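Acyl carrier protein (Thermotoga maritima MSB8, PDB 6LVU) probably carries the growing fatty acid chain during fatty acid biosynthesis, tethered through a phosphopantetheine arm. Local coordinates at residues 9-14 against 70-75; 28-31 against 35-38. All blocks are in the same frame, centred on the assembly; numbering follows the deposited sequence.

Contact 1: residues 9-14 against 70-75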
loop_
_atom_site.group_PDB
_atom_site.type_symbol
_atom_site.label_atom_id
_atom_site.label_comp_id
_atom_site.label_asym_id
_atom_site.label_seq_id
_atom_site.Cartn_x
_atom_site.Cartn_y
_atom_site.Cartn_z
ATOM N N SER A 9 -4.037 -3.390 -8.454
ATOM C CA SER A 9 -3.104 -4.329 -9.081
ATOM C C SER A 9 -1.661 -3.882 -8.899
ATOM O O SER A 9 -0.782 -4.694 -8.587
ATOM C CB SER A 9 -3.418 -4.486 -10.563
ATOM O OG SER A 9 -2.427 -5.306 -11.163
ATOM N N LYS A 10 -1.385 -2.596 -9.134
ATOM C CA LYS A 10 -0.020 -2.085 -8.990
ATOM C C LYS A 10 0.409 -2.033 -7.530
ATOM O O LYS A 10 1.587 -2.260 -7.210
ATOM C CB LYS A 10 0.094 -0.704 -9.633
ATOM C CG LYS A 10 -0.078 -0.701 -11.177
ATOM C CD LYS A 10 0.025 0.752 -11.688
ATOM C CE LYS A 10 0.374 0.852 -13.156
ATOM N NZ LYS A 10 -0.831 1.053 -13.997
ATOM N N VAL A 11 -0.513 -1.678 -6.633
ATOM C CA VAL A 11 -0.179 -1.695 -5.212
ATOM C C VAL A 11 0.190 -3.105 -4.795
ATOM O O VAL A 11 1.116 -3.321 -4.004
ATOM C CB VAL A 11 -1.354 -1.146 -4.380
ATOM C CG1 VAL A 11 -1.240 -1.635 -2.944
ATOM C CG2 VAL A 11 -1.392 0.401 -4.440
ATOM N N LYS A 12 -0.509 -4.088 -5.351
ATOM C CA LYS A 12 -0.317 -5.463 -4.926
ATOM C C LYS A 12 1.025 -5.996 -5.407
ATOM O O LYS A 12 1.732 -6.679 -4.657
ATOM C CB LYS A 12 -1.482 -6.309 -5.444
ATOM C CG LYS A 12 -1.238 -7.800 -5.446
ATOM C CD LYS A 12 -2.501 -8.539 -5.869
ATOM C CE LYS A 12 -2.828 -8.247 -7.327
ATOM N NZ LYS A 12 -4.117 -8.851 -7.759
ATOM N N SER A 13 1.425 -5.634 -6.628
ATOM C CA SER A 13 2.714 -6.065 -7.145
ATOM C C SER A 13 3.852 -5.457 -6.337
ATOM O O SER A 13 4.800 -6.152 -5.951
ATOM C CB SER A 13 2.825 -5.677 -8.623
ATOM O OG SER A 13 1.927 -6.459 -9.406
ATOM N N ILE A 14 3.781 -4.154 -6.078
ATOM C CA ILE A 14 4.835 -3.501 -5.314
ATOM C C ILE A 14 4.956 -4.132 -3.932
ATOM O O ILE A 14 6.063 -4.397 -3.459
ATOM C CB ILE A 14 4.568 -1.987 -5.229
ATOM C CG1 ILE A 14 4.694 -1.353 -6.622
ATOM C CG2 ILE A 14 5.489 -1.330 -4.246
ATOM C CD1 ILE A 14 4.144 0.069 -6.695
ATOM N N GLY A 70 -6.318 -2.030 1.368
ATOM C CA GLY A 70 -7.399 -1.200 0.857
ATOM C C GLY A 70 -7.267 0.257 1.246
ATOM O O GLY A 70 -7.658 1.143 0.477
ATOM N N ASP A 71 -6.695 0.528 2.421
ATOM C CA ASP A 71 -6.461 1.909 2.844
ATOM C C ASP A 71 -5.524 2.621 1.886
ATOM O O ASP A 71 -5.745 3.788 1.535
ATOM C CB ASP A 71 -5.857 1.939 4.248
ATOM C CG ASP A 71 -6.877 1.697 5.329
ATOM O OD1 ASP A 71 -8.080 1.851 5.044
ATOM O OD2 ASP A 71 -6.470 1.361 6.469
ATOM N N ILE A 72 -4.432 1.950 1.500
ATOM C CA ILE A 72 -3.476 2.504 0.547
ATOM C C ILE A 72 -4.158 2.801 -0.778
ATOM O O ILE A 72 -4.040 3.895 -1.331
ATOM C CB ILE A 72 -2.290 1.544 0.345
ATOM C CG1 ILE A 72 -1.422 1.491 1.583
ATOM C CG2 ILE A 72 -1.480 1.927 -0.884
ATOM C CD1 ILE A 72 -0.740 0.165 1.752
ATOM N N VAL A 73 -4.876 1.807 -1.309
ATOM C CA VAL A 73 -5.559 2.010 -2.585
ATOM C C VAL A 73 -6.495 3.204 -2.495
ATOM O O VAL A 73 -6.450 4.116 -3.341
ATOM C CB VAL A 73 -6.314 0.734 -2.994
ATOM C CG1 VAL A 73 -6.974 0.941 -4.331
ATOM C CG2 VAL A 73 -5.382 -0.446 -3.032
ATOM N N SER A 74 -7.322 3.264 -1.439
ATOM C CA SER A 74 -8.288 4.354 -1.333
ATOM C C SER A 74 -7.593 5.699 -1.188
ATOM O O SER A 74 -8.028 6.696 -1.768
ATOM C CB SER A 74 -9.245 4.132 -0.167
ATOM O OG SER A 74 -10.233 3.178 -0.527
ATOM N N TYR A 75 -6.503 5.749 -0.427
ATOM C CA TYR A 75 -5.781 7.005 -0.338
ATOM C C TYR A 75 -5.235 7.414 -1.704
ATOM O O TYR A 75 -5.347 8.579 -2.099
ATOM C CB TYR A 75 -4.677 6.898 0.709
ATOM C CG TYR A 75 -4.127 8.232 1.136
ATOM C CD1 TYR A 75 -4.577 8.853 2.295
ATOM C CD2 TYR A 75 -3.160 8.885 0.374
ATOM C CE1 TYR A 75 -4.075 10.089 2.686
ATOM C CE2 TYR A 75 -2.655 10.123 0.758
ATOM C CZ TYR A 75 -3.113 10.716 1.912
ATOM O OH TYR A 75 -2.598 11.944 2.282
#
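Val11 of helix 4-19 and Ile72 of helix 69-79 meet through their methyl groups, with Val73 closing in beside them. Val11 CB lies 4.3 Å from Val73 CG2, so the branch point itself has a neighbour. From there the side chain forks. CG1 lies roughly anti to the backbone N (chi1 159°), while CG2 falls beside that N. This rotation presents both methyls to the same partner: CG1 is 4.1 Å from Ile72 CG2, and CG2 is 3.9 Å from that same Ile72 CG2. The branch methyl of the isoleucine thus rests against the open end of the valine fork, and the two side chains run at a slant to each other. Ile72 delivers CG2 by setting it anti to its own backbone N.

The backbones stand well apart here, the nearest pair being Val11 CA and Val73 CA at 7.0 Å, so the side chains do the bridging. Val11 also touches Val69 and Ile76 one turn to each side along the facing helix. Ile72 packs on Phe50 of helix 42-54, and Val73 reaches back onto Ile7 and Phe8, which ties the pair into the helical bundle characteristic of acyl carrier proteins.

All three touching residues are buried, and no hydrogen bond passes between the segments. This part of the interface between the first and last helices therefore rests on van der Waals contact and the exclusion of water, with no directional bond across it.

Contact 2: residues 28-31 against 35-38; sequences EEAK and DLGA
Lys31 and Asp35 grip each other through backbone and carboxylate. The straightest bond runs from Lys31 N to Asp35 OD2, 2.9 Å long at 174°, and meets the carboxylate oxygen on its anti side, somewhat out of the carboxylate plane. Asp35 reaches that N-H because CG sits beside its own backbone N (chi1 -64°), on the flank facing Lys31.

In return, Lys31 O takes two amides. Leu36 N, 3.2 Å from Lys31 O, comes in almost in line with the carbonyl bond, whereas Asp35 N, at 3.1 Å from the same Lys31 O, sits above the carbonyl plane. These bonds make an alpha-turn overlapping a pi-turn, which brings 35-36 back beside Lys31. The turn belongs to the long loop between helices 4-19 and 42-54, a hallmark of the acyl carrier fold, and comes shortly before Ser40, the predicted phosphopantetheine attachment site.

Further out, the aliphatic part of Lys31 lies across the Asp35 carboxylate, with Lys31 CB 3.7 Å from Asp35 OD2. Its chain then bends away and leaves NZ 6.3 Å from Asp35 OD2, where the opposite charges probably attract only weakly. Beneath the polar layer, Ala30 CB abuts Leu36 CG at 4.1 Å; Leu36 in turn packs on Ile15 and Leu19 of helix 4-19.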
loop_
_atom_site.group_PDB
_atom_site.type_symbol
_atom_site.label_atom_id
_atom_site.label_comp_id
_atom_site.label_asym_id
_atom_site.label_seq_id
_atom_site.Cartn_x
_atom_site.Cartn_y
_atom_site.Cartn_z
ATOM N N GLU A 28 -7.624 -6.630 -0.413
ATOM C CA GLU A 28 -8.058 -5.340 0.115
ATOM C C GLU A 28 -8.107 -5.321 1.640
ATOM O O GLU A 28 -7.830 -4.285 2.251
ATOM C CB GLU A 28 -9.441 -4.971 -0.426
ATOM C CG GLU A 28 -9.510 -4.638 -1.914
ATOM C CD GLU A 28 -9.560 -3.143 -2.176
ATOM O OE1 GLU A 28 -9.948 -2.400 -1.242
ATOM O OE2 GLU A 28 -9.271 -2.726 -3.332
ATOM N N GLU A 29 -8.429 -6.451 2.270
ATOM C CA GLU A 29 -8.643 -6.527 3.717
ATOM C C GLU A 29 -7.383 -6.831 4.508
ATOM O O GLU A 29 -7.441 -6.831 5.740
ATOM C CB GLU A 29 -9.684 -7.602 4.070
ATOM C CG GLU A 29 -11.134 -7.269 3.733
ATOM C CD GLU A 29 -11.394 -7.186 2.248
ATOM O OE1 GLU A 29 -10.914 -8.076 1.494
ATOM O OE2 GLU A 29 -12.083 -6.223 1.840
ATOM N N ALA A 30 -6.274 -7.134 3.838
ATOM C CA ALA A 30 -5.055 -7.546 4.528
ATOM C C ALA A 30 -4.444 -6.373 5.285
ATOM O O ALA A 30 -4.252 -5.289 4.727
ATOM C CB ALA A 30 -4.045 -8.117 3.526
ATOM N N LYS A 31 -4.134 -6.590 6.559
ATOM C CA LYS A 31 -3.414 -5.598 7.345
ATOM C C LYS A 31 -1.926 -5.748 7.046
ATOM O O LYS A 31 -1.409 -6.870 6.986
ATOM C CB LYS A 31 -3.725 -5.815 8.828
ATOM C CG LYS A 31 -5.234 -5.690 9.090
ATOM C CD LYS A 31 -5.689 -6.256 10.431
ATOM C CE LYS A 31 -5.997 -5.189 11.448
ATOM N NZ LYS A 31 -4.796 -4.413 11.856
ATOM N N ASP A 35 -1.137 -9.216 8.961
ATOM C CA ASP A 35 -1.338 -10.289 7.999
ATOM C C ASP A 35 -0.127 -10.506 7.107
ATOM O O ASP A 35 0.305 -11.643 6.924
ATOM C CB ASP A 35 -2.582 -10.011 7.141
ATOM C CG ASP A 35 -3.864 -10.000 7.968
ATOM O OD1 ASP A 35 -3.973 -10.831 8.898
ATOM O OD2 ASP A 35 -4.775 -9.183 7.677
ATOM N N LEU A 36 0.446 -9.435 6.567
ATOM C CA LEU A 36 1.502 -9.530 5.571
ATOM C C LEU A 36 2.905 -9.444 6.168
ATOM O O LEU A 36 3.880 -9.438 5.415
ATOM C CB LEU A 36 1.314 -8.444 4.504
ATOM C CG LEU A 36 0.036 -8.488 3.676
ATOM C CD1 LEU A 36 0.034 -7.328 2.693
ATOM C CD2 LEU A 36 -0.063 -9.807 2.932
ATOM N N GLY A 37 3.036 -9.348 7.484
ATOM C CA GLY A 37 4.351 -9.469 8.090
ATOM C C GLY A 37 5.238 -8.249 7.999
ATOM O O GLY A 37 6.441 -8.356 8.274
ATOM N N ALA A 38 4.704 -7.101 7.603
ATOM C CA ALA A 38 5.537 -5.916 7.581
ATOM C C ALA A 38 5.789 -5.428 9.011
ATOM O O ALA A 38 5.176 -5.896 9.970
ATOM C CB ALA A 38 4.877 -4.820 6.752
#

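Along the chain the order is 9-14, 28-31, 35-38, 70-75, so both halves of contact 2 fall between the two helical segments of contact 1. Their centres lie 11 Å apart. Contact 1 joins helices 4-19 and 69-79 close to the middle of the molecule, whereas contact 2 folds the connecting loop nearer its edge. They meet directly where Gly70 N approaches Glu28 O at 2.9 Å, a probable hydrogen bond, and Ala30 makes a backbone bond to Val69 alongside. Through these two backbone links the loop that leads toward Ser40 is fastened to the start of helix 69-79.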